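Local coordinates for LIP (Serratia marcescens, PDB 4A1R), which is a membrane-bound lipoprotein component of the type VI secretion system, probably helping to hold the secretion machinery at the outer membrane, at residues Asp17-Ala22 with Ala26-Ile31; Asp68-Thr73 with Thr77-Gly82; Ala96-Gln99 with Gly103-Trp106. All blocks are in the same frame, centred on the assembly; numbering follows the deposited sequence.

Interaction 1. Residues Asp17-Ala22 with Ala26-Ile31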
ATOM      1  N   ASP A  17      -3.434   2.149 -14.751  1.00 28.93           N
ATOM      2  CA  ASP A  17      -3.315   2.217 -16.222  1.00 29.22           C
ATOM      3  C   ASP A  17      -4.525   1.596 -16.888  1.00 32.39           C
ATOM      4  O   ASP A  17      -5.048   0.568 -16.447  1.00 30.71           O
ATOM      5  CB  ASP A  17      -2.048   1.498 -16.686  1.00 29.22           C
ATOM      6  CG  ASP A  17      -0.779   2.294 -16.407  1.00 50.70           C
ATOM      7  OD1 ASP A  17      -0.868   3.467 -15.957  1.00 49.45           O
ATOM      8  OD2 ASP A  17       0.323   1.750 -16.653  1.00 53.48           O
ATOM      9  N   ARG A  18      -4.970   2.203 -17.977  1.00 35.14           N
ATOM     10  CA  ARG A  18      -5.972   1.582 -18.842  1.00 38.78           C
ATOM     11  C   ARG A  18      -5.699   0.116 -19.211  1.00 29.13           C
ATOM     12  O   ARG A  18      -6.630  -0.660 -19.408  1.00 32.86           O
ATOM     13  CB  ARG A  18      -6.159   2.415 -20.113  1.00 42.25           C
ATOM     14  CG  ARG A  18      -7.110   3.586 -19.924  1.00 53.51           C
ATOM     15  CD  ARG A  18      -7.529   4.203 -21.254  1.00 65.40           C
ATOM     16  NE  ARG A  18      -8.710   3.557 -21.838  1.00 70.91           N
ATOM     17  CZ  ARG A  18      -8.690   2.733 -22.884  1.00 77.86           C
ATOM     18  NH1 ARG A  18      -7.542   2.435 -23.491  1.00 74.75           N
ATOM     19  NH2 ARG A  18      -9.825   2.204 -23.331  1.00 78.44           N
ATOM     20  N   GLN A  19      -4.430  -0.253 -19.299  1.00 33.75           N
ATOM     21  CA  GLN A  19      -4.050  -1.603 -19.712  1.00 42.21           C
ATOM     22  C   GLN A  19      -3.638  -2.506 -18.565  1.00 37.60           C
ATOM     23  O   GLN A  19      -3.058  -3.568 -18.799  1.00 38.33           O
ATOM     24  CB  GLN A  19      -2.900  -1.571 -20.723  1.00 43.11           C
ATOM     25  CG  GLN A  19      -3.204  -0.882 -22.053  1.00 59.40           C
ATOM     26  CD  GLN A  19      -4.534  -1.292 -22.660  1.00 54.79           C
ATOM     27  OE1 GLN A  19      -4.865  -2.479 -22.752  1.00 59.41           O
ATOM     28  NE2 GLN A  19      -5.304  -0.300 -23.091  1.00 69.10           N
ATOM     29  N   VAL A  20      -3.893  -2.077 -17.330  1.00 29.22           N
ATOM     30  CA  VAL A  20      -3.398  -2.824 -16.182  1.00 30.35           C
ATOM     31  C   VAL A  20      -4.083  -4.198 -16.195  1.00 22.67           C
ATOM     32  O   VAL A  20      -5.280  -4.333 -16.529  1.00 29.79           O
ATOM     33  CB  VAL A  20      -3.655  -2.076 -14.833  1.00 24.44           C
ATOM     34  CG1 VAL A  20      -5.098  -2.250 -14.390  1.00 31.76           C
ATOM     35  CG2 VAL A  20      -2.671  -2.523 -13.746  1.00 29.80           C
ATOM     36  N   ASN A  21      -3.288  -5.212 -15.886  1.00 32.11           N
ATOM     37  CA  ASN A  21      -3.820  -6.493 -15.483  1.00 30.90           C
ATOM     38  C   ASN A  21      -4.628  -7.170 -16.565  1.00 31.51           C
ATOM     39  O   ASN A  21      -5.736  -7.657 -16.318  1.00 32.85           O
ATOM     40  CB  ASN A  21      -4.694  -6.309 -14.247  1.00 28.97           C
ATOM     41  CG  ASN A  21      -5.028  -7.622 -13.576  1.00 24.66           C
ATOM     42  OD1 ASN A  21      -4.180  -8.514 -13.492  1.00 26.23           O
ATOM     43  ND2 ASN A  21      -6.240  -7.713 -13.038  1.00 22.92           N
ATOM     44  N   ALA A  22      -4.062  -7.180 -17.764  1.00 41.14           N
ATOM     45  CA  ALA A  22      -4.638  -7.868 -18.894  1.00 36.62           C
ATOM     46  C   ALA A  22      -3.670  -8.989 -19.223  1.00 43.79           C
ATOM     47  O   ALA A  22      -2.509  -8.751 -19.592  1.00 40.41           O
ATOM     48  CB  ALA A  22      -4.793  -6.924 -20.073  1.00 44.13           C
ATOM     49  N   ALA A  26      -6.392 -11.218 -23.273  1.00 54.30           N
ATOM     50  CA  ALA A  26      -7.564 -10.845 -22.456  1.00 44.82           C
ATOM     51  C   ALA A  26      -7.687  -9.324 -22.220  1.00 38.80           C
ATOM     52  O   ALA A  26      -6.696  -8.588 -22.354  1.00 43.36           O
ATOM     53  CB  ALA A  26      -7.560 -11.621 -21.146  1.00 49.78           C
ATOM     54  N   GLN A  27      -8.898  -8.860 -21.892  1.00 43.17           N
ATOM     55  CA  GLN A  27      -9.156  -7.421 -21.631  1.00 46.57           C
ATOM     56  C   GLN A  27      -8.595  -7.012 -20.271  1.00 37.26           C
ATOM     57  O   GLN A  27      -8.406  -7.876 -19.405  1.00 34.26           O
ATOM     58  CB  GLN A  27     -10.656  -7.101 -21.659  1.00 48.42           C
ATOM     59  CG  GLN A  27     -11.424  -7.635 -22.858  1.00 61.34           C
ATOM     60  CD  GLN A  27     -10.861  -7.147 -24.181  1.00 82.22           C
ATOM     61  OE1 GLN A  27      -9.827  -7.632 -24.649  1.00 88.79           O
ATOM     62  NE2 GLN A  27     -11.545  -6.187 -24.793  1.00 96.56           N
ATOM     63  N   PRO A  28      -8.325  -5.708 -20.068  1.00 40.32           N
ATOM     64  CA  PRO A  28      -7.876  -5.330 -18.717  1.00 30.88           C
ATOM     65  C   PRO A  28      -8.957  -5.565 -17.671  1.00 29.78           C
ATOM     66  O   PRO A  28     -10.141  -5.363 -17.941  1.00 31.15           O
ATOM     67  CB  PRO A  28      -7.530  -3.843 -18.885  1.00 37.58           C
ATOM     68  CG  PRO A  28      -7.045  -3.771 -20.315  1.00 36.73           C
ATOM     69  CD  PRO A  28      -8.090  -4.603 -21.029  1.00 38.30           C
ATOM     70  N   ALA A  29      -8.549  -6.037 -16.489  1.00 30.57           N
ATOM     71  CA  ALA A  29      -9.501  -6.460 -15.458  1.00 30.11           C
ATOM     72  C   ALA A  29      -9.217  -5.729 -14.162  1.00 24.95           C
ATOM     73  O   ALA A  29      -8.046  -5.404 -13.883  1.00 25.52           O
ATOM     74  CB  ALA A  29      -9.395  -7.958 -15.244  1.00 27.55           C
ATOM     75  N   PRO A  30     -10.273  -5.459 -13.381  1.00 25.76           N
ATOM     76  CA  PRO A  30     -10.086  -4.806 -12.095  1.00 26.77           C
ATOM     77  C   PRO A  30      -9.057  -5.572 -11.299  1.00 24.69           C
ATOM     78  O   PRO A  30      -8.926  -6.786 -11.458  1.00 25.08           O
ATOM     79  CB  PRO A  30     -11.475  -4.903 -11.443  1.00 24.93           C
ATOM     80  CG  PRO A  30     -12.431  -4.965 -12.604  1.00 26.25           C
ATOM     81  CD  PRO A  30     -11.707  -5.668 -13.704  1.00 22.75           C
ATOM     82  N   ILE A  31      -8.321  -4.873 -10.441  1.00 25.83           N
ATOM     83  CA  ILE A  31      -7.292  -5.534  -9.676  1.00 18.38           C
ATOM     84  C   ILE A  31      -7.505  -5.265  -8.183  1.00 15.89           C
ATOM     85  O   ILE A  31      -7.892  -4.162  -7.785  1.00 20.83           O
ATOM     86  CB  ILE A  31      -5.886  -5.096 -10.194  1.00 17.72           C
ATOM     87  CG1 ILE A  31      -4.773  -5.832  -9.462  1.00 18.10           C
ATOM     88  CG2 ILE A  31      -5.754  -3.565 -10.119  1.00 18.23           C
ATOM     89  CD1 ILE A  31      -3.395  -5.739 -10.122  1.00 18.99           C
TER
HETATM   90  O   HOH W   1      -7.581  -9.465 -11.417  1.00 35.60           O
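Ala22 and Pro28 bring their CA atoms within 4.1 Å of each other where the connection between strands 9-16 and 31-38 doubles back on itself. This is an irregular loop of the beta-sandwich, and it joins one sheet to the other. A type I beta turn from Asp17 to Val20 starts it. The backbone N of Ala29 donates to Asn21 O at 3.3 Å. Asn21 sits in a left-handed backbone conformation (phi 63°, psi 47°), and its side chain does most of the polar work. Its CG is anti to the backbone N (chi1 -167°), which carries the amide over to the returning chain. Asn21 ND2 donates to Ala29 O at 3.1 Å in a nearly straight bond. Ala29 O lies close to the plane of the Asn21 amide, but ND2 stands well above the carbonyl plane of Ala29. The other end of the amide is held too, since Asn21 OD1 accepts from Gln99 N of the neighbouring loop. With bonds at both ends, the amide cannot easily rotate. Pro28 fills the outer part of the contact. Its CB rests 3.3 Å from Val20 O, and its CG lies alongside the bent side chain of Gln19. Ala22 CB packs against Pro28 CG at 3.9 Å, and also approaches Ala26 O. Deeper in, Val20 and Ile31 both touch Tyr98. A water bridges Asn21 and Pro30: it accepts from Asn21 ND2 at 2.7 Å and donates to Pro30 O at 3.0 Å.

Interaction 2. Residues Asp68-Thr73 with Thr77-Gly82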
ATOM      1  N   ASP A  68      -6.530  -3.467   4.929  1.00 20.92           N
ATOM      2  CA  ASP A  68      -7.745  -3.061   4.226  1.00 19.67           C
ATOM      3  C   ASP A  68      -7.553  -3.391   2.757  1.00 22.30           C
ATOM      4  O   ASP A  68      -6.452  -3.824   2.352  1.00 22.67           O
ATOM      5  CB  ASP A  68      -8.098  -1.590   4.481  1.00 19.14           C
ATOM      6  CG  ASP A  68      -9.613  -1.270   4.285  1.00 22.46           C
ATOM      7  OD1 ASP A  68     -10.470  -2.182   4.077  1.00 25.88           O
ATOM      8  OD2 ASP A  68      -9.955  -0.076   4.345  1.00 21.76           O
ATOM      9  N   GLN A  69      -8.624  -3.288   1.976  1.00 20.04           N
ATOM     10  CA  GLN A  69      -8.564  -3.711   0.564  1.00 18.63           C
ATOM     11  C   GLN A  69      -9.684  -3.054  -0.203  1.00 21.51           C
ATOM     12  O   GLN A  69     -10.706  -2.585   0.377  1.00 22.08           O
ATOM     13  CB  GLN A  69      -8.612  -5.247   0.402  1.00 19.44           C
ATOM     14  CG  GLN A  69      -9.891  -5.924   0.888  1.00 26.16           C
ATOM     15  CD  GLN A  69      -9.882  -7.421   0.662  1.00 28.97           C
ATOM     16  OE1 GLN A  69     -10.649  -7.921  -0.145  1.00 42.13           O
ATOM     17  NE2 GLN A  69      -8.974  -8.139   1.324  1.00 26.20           N
ATOM     18  N   PHE A  70      -9.498  -3.018  -1.509  1.00 20.42           N
ATOM     19  CA  PHE A  70     -10.487  -2.505  -2.443  1.00 20.96           C
ATOM     20  C   PHE A  70     -10.080  -3.024  -3.808  1.00 21.48           C
ATOM     21  O   PHE A  70      -9.028  -3.662  -3.934  1.00 22.08           O
ATOM     22  CB  PHE A  70     -10.508  -0.973  -2.406  1.00 23.76           C
ATOM     23  CG  PHE A  70      -9.192  -0.327  -2.815  1.00 26.95           C
ATOM     24  CD1 PHE A  70      -8.165  -0.135  -1.898  1.00 28.00           C
ATOM     25  CD2 PHE A  70      -8.989   0.069  -4.128  1.00 27.42           C
ATOM     26  CE1 PHE A  70      -6.971   0.470  -2.284  1.00 34.57           C
ATOM     27  CE2 PHE A  70      -7.818   0.688  -4.513  1.00 31.56           C
ATOM     28  CZ  PHE A  70      -6.803   0.881  -3.595  1.00 31.13           C
ATOM     29  N   PHE A  71     -10.949  -2.823  -4.797  1.00 22.31           N
ATOM     30  CA  PHE A  71     -10.643  -3.081  -6.206  1.00 26.47           C
ATOM     31  C   PHE A  71     -10.463  -1.783  -6.984  1.00 20.58           C
ATOM     32  O   PHE A  71     -11.173  -0.786  -6.754  1.00 28.70           O
ATOM     33  CB  PHE A  71     -11.759  -3.860  -6.892  1.00 25.15           C
ATOM     34  CG  PHE A  71     -11.753  -5.323  -6.596  1.00 28.49           C
ATOM     35  CD1 PHE A  71     -12.399  -5.815  -5.465  1.00 30.03           C
ATOM     36  CD2 PHE A  71     -11.100  -6.218  -7.438  1.00 23.23           C
ATOM     37  CE1 PHE A  71     -12.400  -7.176  -5.179  1.00 35.00           C
ATOM     38  CE2 PHE A  71     -11.109  -7.582  -7.156  1.00 24.15           C
ATOM     39  CZ  PHE A  71     -11.753  -8.061  -6.031  1.00 29.27           C
ATOM     40  N   LEU A  72      -9.556  -1.833  -7.959  1.00 29.31           N
ATOM     41  CA  LEU A  72      -9.235  -0.685  -8.769  1.00 22.72           C
ATOM     42  C   LEU A  72      -9.577  -1.115 -10.206  1.00 22.89           C
ATOM     43  O   LEU A  72      -9.132  -2.177 -10.651  1.00 23.96           O
ATOM     44  CB  LEU A  72      -7.741  -0.418  -8.567  1.00 32.27           C
ATOM     45  CG  LEU A  72      -7.004   0.836  -8.977  1.00 29.79           C
ATOM     46  CD1 LEU A  72      -7.696   2.079  -8.438  1.00 31.25           C
ATOM     47  CD2 LEU A  72      -5.583   0.687  -8.448  1.00 23.92           C
ATOM     48  N   THR A  73     -10.397  -0.326 -10.890  1.00 23.46           N
ATOM     49  CA  THR A  73     -10.766  -0.529 -12.316  1.00 30.02           C
ATOM     50  C   THR A  73      -9.671  -0.004 -13.269  1.00 26.98           C
ATOM     51  O   THR A  73      -9.138   1.080 -13.050  1.00 30.15           O
ATOM     52  CB  THR A  73     -12.065   0.227 -12.622  1.00 30.92           C
ATOM     53  OG1 THR A  73     -13.032  -0.118 -11.628  1.00 35.15           O
ATOM     54  CG2 THR A  73     -12.621  -0.103 -14.038  1.00 24.65           C
ATOM     55  N   THR A  77      -8.759   6.831 -11.977  1.00 33.46           N
ATOM     56  CA  THR A  77      -7.815   7.768 -11.369  1.00 28.06           C
ATOM     57  C   THR A  77      -8.345   8.322 -10.043  1.00 24.77           C
ATOM     58  O   THR A  77      -9.545   8.556  -9.902  1.00 31.03           O
ATOM     59  CB  THR A  77      -7.512   8.997 -12.258  1.00 31.02           C
ATOM     60  OG1 THR A  77      -8.728   9.471 -12.841  1.00 41.04           O
ATOM     61  CG2 THR A  77      -6.531   8.638 -13.362  1.00 34.07           C
ATOM     62  N   GLY A  78      -7.429   8.579  -9.113  1.00 27.25           N
ATOM     63  CA  GLY A  78      -7.765   9.285  -7.861  1.00 29.14           C
ATOM     64  C   GLY A  78      -8.582   8.531  -6.839  1.00 29.36           C
ATOM     65  O   GLY A  78      -9.319   9.135  -6.042  1.00 31.88           O
ATOM     66  N   LYS A  79      -8.456   7.210  -6.829  1.00 26.89           N
ATOM     67  CA  LYS A  79      -9.217   6.425  -5.881  1.00 24.81           C
ATOM     68  C   LYS A  79      -8.432   6.418  -4.579  1.00 28.46           C
ATOM     69  O   LYS A  79      -7.256   6.018  -4.570  1.00 24.79           O
ATOM     70  CB  LYS A  79      -9.430   5.011  -6.419  1.00 30.28           C
ATOM     71  CG  LYS A  79     -10.092   4.067  -5.429  1.00 31.26           C
ATOM     72  CD  LYS A  79     -10.595   2.824  -6.117  1.00 36.20           C
ATOM     73  CE  LYS A  79     -12.112   2.727  -5.979  1.00 41.53           C
ATOM     74  NZ  LYS A  79     -12.695   1.634  -6.793  1.00 44.01           N
ATOM     75  N   LYS A  80      -9.092   6.845  -3.491  1.00 25.14           N
ATOM     76  CA  LYS A  80      -8.421   7.083  -2.216  1.00 25.17           C
ATOM     77  C   LYS A  80      -8.782   6.045  -1.164  1.00 23.09           C
ATOM     78  O   LYS A  80      -9.964   5.729  -0.945  1.00 23.83           O
ATOM     79  CB  LYS A  80      -8.754   8.500  -1.678  1.00 23.70           C
ATOM     80  CG  LYS A  80      -8.050   8.817  -0.357  1.00 23.55           C
ATOM     81  CD  LYS A  80      -8.196  10.279   0.046  1.00 25.48           C
ATOM     82  CE  LYS A  80      -7.439  11.228  -0.890  1.00 30.22           C
ATOM     83  NZ  LYS A  80      -7.618  12.654  -0.429  1.00 32.80           N
ATOM     84  N   LEU A  81      -7.770   5.519  -0.499  1.00 20.80           N
ATOM     85  CA  LEU A  81      -7.996   4.682   0.644  1.00 24.80           C
ATOM     86  C   LEU A  81      -7.085   5.164   1.758  1.00 26.82           C
ATOM     87  O   LEU A  81      -5.893   5.365   1.551  1.00 24.37           O
ATOM     88  CB  LEU A  81      -7.703   3.207   0.330  1.00 21.75           C
ATOM     89  CG  LEU A  81      -8.130   2.192   1.409  1.00 26.10           C
ATOM     90  CD1 LEU A  81      -9.642   2.015   1.402  1.00 29.61           C
ATOM     91  CD2 LEU A  81      -7.432   0.855   1.214  1.00 34.69           C
ATOM     92  N   GLY A  82      -7.651   5.358   2.945  1.00 24.86           N
ATOM     93  CA  GLY A  82      -6.851   5.768   4.083  1.00 25.57           C
ATOM     94  C   GLY A  82      -7.347   5.179   5.378  1.00 25.62           C
ATOM     95  O   GLY A  82      -8.395   4.522   5.411  1.00 23.14           O
TER
HETATM   96  O   HOH W   2      -8.446   1.643   5.920  1.00 25.25           O
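Lys79 and Leu81 of strand 79-82 meet Phe70 of strand 68-72, which runs nearly antiparallel to it (170°). The strand axes stay 8.6 Å apart, so side chains and not backbone pairs bridge them. The Phe70 ring lies between the two partners. With CG between the backbone N and the carbonyl carbon (chi1 62°), the ring turns its CD1 side to Leu81 and its CD2 side to Lys79. Leu81 CD2 comes to the edge of this ring, near its plane, 3.3 Å from Phe70 CD1. Lys79 CD approaches obliquely, 3.8 Å from Phe70 CD2. Phe14 of strand 9-16 adds an edge-to-face ring contact. The Lys79 chain leaves extended, with CG trans to the backbone N (chi1 174°), and bends at chi3. The same methylene, Lys79 CD, packs 3.8 Å from Leu72 CD1. The bend brings Lys79 NZ to Phe71 O at 2.9 Å, almost in line with the carbonyl bond. Gln76 OE1 is a second acceptor for this ammonium group. At the other end, Asp68 OD2 rests 3.6 Å from Leu81 CD1. A water donates both to this carboxylate oxygen and to Gly82 O. Gly78 and Lys79 together face Phe14 in a G1 beta bulge, where strand 79-84 begins. The two strands are edges of different sheets, and their side chains close one margin of a beta-sandwich.

Interaction 3. Residues Ala96-Gln99 with Gly103-Trp106; sequences AEYQ and GKTW
The loop between strands 91-96 and 107-111 is a beta-hairpin connection at the end of the antiparallel sheet, and Ala96 and Trp106 close its base. Ala96 N donates to Trp106 O at 2.8 Å, with an N-H...O angle of 162°. Beyond this bond the two arms separate, and the Tyr98 ring fills the space between them. Tyr98 CG points away from the carbonyl carbon, in the anti position (chi1 -72°), which directs the ring toward the returning arm. Lys104 CD lies over one face of the ring. It sits 4.0 Å from the ring centroid and 20° off the normal, a CH-pi contact offset toward the rim. The Lys104 chain bends at chi2 and again at chi4. Its NZ bonds to Asn100 O within the same loop, and it is the CD methylene that meets the ring. Trp106 CB comes to the ring edge, near its plane, 4.1 Å from Tyr98 CD2. The same Trp106 CB is 3.4 Å from Ala96 O. The indole leads away from residues 96-99 and meets Phe49, at the start of helix 49-60, edge-to-face. Tyr98 is buried, and its hydroxyl donates a hydrogen bond to Gly138 O at the end of strand 130-138. Two inverse gamma turns, centred on Glu97 and Thr105, kink the arms on either side of the Tyr98 ring. The tyrosine thus links a hairpin loop of one sheet to the end of a strand in the other, across one end of the beta-sandwich.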
ATOM      1  N   ALA A  96      -0.784  -5.778  -4.933  1.00 15.57           N
ATOM      2  CA  ALA A  96      -1.719  -5.674  -6.075  1.00 14.60           C
ATOM      3  C   ALA A  96      -1.813  -7.102  -6.621  1.00 18.49           C
ATOM      4  O   ALA A  96      -0.796  -7.658  -7.016  1.00 16.89           O
ATOM      5  CB  ALA A  96      -1.142  -4.788  -7.159  1.00 21.16           C
ATOM      6  N   GLU A  97      -3.002  -7.690  -6.626  1.00 17.85           N
ATOM      7  CA  GLU A  97      -3.128  -9.129  -6.997  1.00 19.75           C
ATOM      8  C   GLU A  97      -3.295  -9.273  -8.529  1.00 23.20           C
ATOM      9  O   GLU A  97      -4.386  -9.586  -9.045  1.00 20.72           O
ATOM     10  CB  GLU A  97      -4.281  -9.784  -6.223  1.00 20.71           C
ATOM     11  CG  GLU A  97      -4.130  -9.650  -4.693  1.00 18.54           C
ATOM     12  CD  GLU A  97      -5.056 -10.554  -3.864  1.00 24.24           C
ATOM     13  OE1 GLU A  97      -5.936 -11.211  -4.440  1.00 26.63           O
ATOM     14  OE2 GLU A  97      -4.882 -10.592  -2.617  1.00 25.22           O
ATOM     15  N   TYR A  98      -2.224  -8.970  -9.263  1.00 19.13           N
ATOM     16  CA  TYR A  98      -2.212  -9.163 -10.716  1.00 21.45           C
ATOM     17  C   TYR A  98      -2.528 -10.631 -11.059  1.00 22.53           C
ATOM     18  O   TYR A  98      -2.038 -11.537 -10.382  1.00 22.69           O
ATOM     19  CB  TYR A  98      -0.820  -8.858 -11.287  1.00 19.39           C
ATOM     20  CG  TYR A  98      -0.464  -7.376 -11.288  1.00 19.90           C
ATOM     21  CD1 TYR A  98      -0.816  -6.555 -12.363  1.00 18.64           C
ATOM     22  CD2 TYR A  98       0.207  -6.811 -10.209  1.00 21.03           C
ATOM     23  CE1 TYR A  98      -0.479  -5.216 -12.373  1.00 20.05           C
ATOM     24  CE2 TYR A  98       0.529  -5.464 -10.203  1.00 23.45           C
ATOM     25  CZ  TYR A  98       0.172  -4.666 -11.283  1.00 21.93           C
ATOM     26  OH  TYR A  98       0.495  -3.315 -11.282  1.00 28.35           O
ATOM     27  N   GLN A  99      -3.255 -10.848 -12.145  1.00 19.11           N
ATOM     28  CA  GLN A  99      -3.507 -12.254 -12.626  1.00 24.48           C
ATOM     29  C   GLN A  99      -2.266 -12.967 -13.168  1.00 29.91           C
ATOM     30  O   GLN A  99      -2.196 -14.212 -13.181  1.00 33.56           O
ATOM     31  CB  GLN A  99      -4.562 -12.279 -13.724  1.00 26.64           C
ATOM     32  CG  GLN A  99      -5.904 -11.642 -13.426  1.00 25.99           C
ATOM     33  CD  GLN A  99      -6.825 -11.785 -14.623  1.00 31.06           C
ATOM     34  OE1 GLN A  99      -6.433 -12.355 -15.647  1.00 41.85           O
ATOM     35  NE2 GLN A  99      -8.050 -11.315 -14.496  1.00 25.95           N
ATOM     36  N   GLY A 103       7.280 -11.231 -13.138  1.00 27.52           N
ATOM     37  CA  GLY A 103       7.851  -9.973 -13.595  1.00 29.59           C
ATOM     38  C   GLY A 103       7.113  -8.685 -13.250  1.00 38.49           C
ATOM     39  O   GLY A 103       7.427  -7.636 -13.808  1.00 39.45           O
ATOM     40  N   LYS A 104       6.134  -8.760 -12.342  1.00 35.14           N
ATOM     41  CA  LYS A 104       5.378  -7.581 -11.919  1.00 29.34           C
ATOM     42  C   LYS A 104       5.795  -7.169 -10.520  1.00 27.63           C
ATOM     43  O   LYS A 104       6.136  -8.019  -9.680  1.00 26.36           O
ATOM     44  CB  LYS A 104       3.865  -7.844 -11.952  1.00 34.05           C
ATOM     45  CG  LYS A 104       3.342  -8.381 -13.267  1.00 30.01           C
ATOM     46  CD  LYS A 104       2.489  -7.397 -14.018  1.00 25.12           C
ATOM     47  CE  LYS A 104       1.812  -8.072 -15.207  1.00 26.42           C
ATOM     48  NZ  LYS A 104       2.553  -9.345 -15.550  1.00 25.94           N
ATOM     49  N   THR A 105       5.797  -5.858 -10.262  1.00 26.18           N
ATOM     50  CA  THR A 105       6.026  -5.376  -8.898  1.00 25.91           C
ATOM     51  C   THR A 105       4.659  -5.408  -8.203  1.00 27.24           C
ATOM     52  O   THR A 105       3.903  -4.426  -8.226  1.00 25.24           O
ATOM     53  CB  THR A 105       6.675  -3.957  -8.888  1.00 27.49           C
ATOM     54  OG1 THR A 105       7.867  -3.982  -9.693  1.00 27.27           O
ATOM     55  CG2 THR A 105       7.050  -3.528  -7.444  1.00 27.22           C
ATOM     56  N   TRP A 106       4.335  -6.568  -7.632  1.00 28.33           N
ATOM     57  CA  TRP A 106       3.013  -6.780  -7.023  1.00 25.28           C
ATOM     58  C   TRP A 106       2.977  -6.393  -5.570  1.00 21.62           C
ATOM     59  O   TRP A 106       1.908  -6.419  -4.940  1.00 19.54           O
ATOM     60  CB  TRP A 106       2.558  -8.242  -7.193  1.00 25.23           C
ATOM     61  CG  TRP A 106       3.519  -9.308  -6.716  1.00 23.28           C
ATOM     62  CD1 TRP A 106       4.400 -10.048  -7.515  1.00 25.91           C
ATOM     63  CD2 TRP A 106       3.697  -9.852  -5.354  1.00 24.69           C
ATOM     64  NE1 TRP A 106       5.080 -10.959  -6.771  1.00 21.99           N
ATOM     65  CE2 TRP A 106       4.722 -10.892  -5.466  1.00 26.12           C
ATOM     66  CE3 TRP A 106       3.116  -9.603  -4.097  1.00 19.37           C
ATOM     67  CZ2 TRP A 106       5.149 -11.628  -4.364  1.00 23.21           C
ATOM     68  CZ3 TRP A 106       3.571 -10.343  -2.993  1.00 20.51           C
ATOM     69  CH2 TRP A 106       4.567 -11.323  -3.119  1.00 22.88           C
TER

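In the fold
From the N terminus, strand 9-16 leads into interaction 1, which closes the loop before strand 31-38. After helix 49-60 the chain enters strand 64-72, and interaction 2 closes the turn into strand 79-84. Interaction 3 then closes the loop between strands 91-96 and 107-111. The three follow in series; none nests or crosses. Interaction 1 touches both others. Its Ile31 N probably donates a hydrogen bond to Leu72 O of interaction 2, and its Ala29 CB packs against Gln99 NE2 of interaction 3. Interactions 2 and 3 do not touch, with nearest atoms about 6 Å apart. Interactions 1 and 2 each span a passage from one sheet to the other, whereas interaction 3 joins neighbouring strands of one sheet.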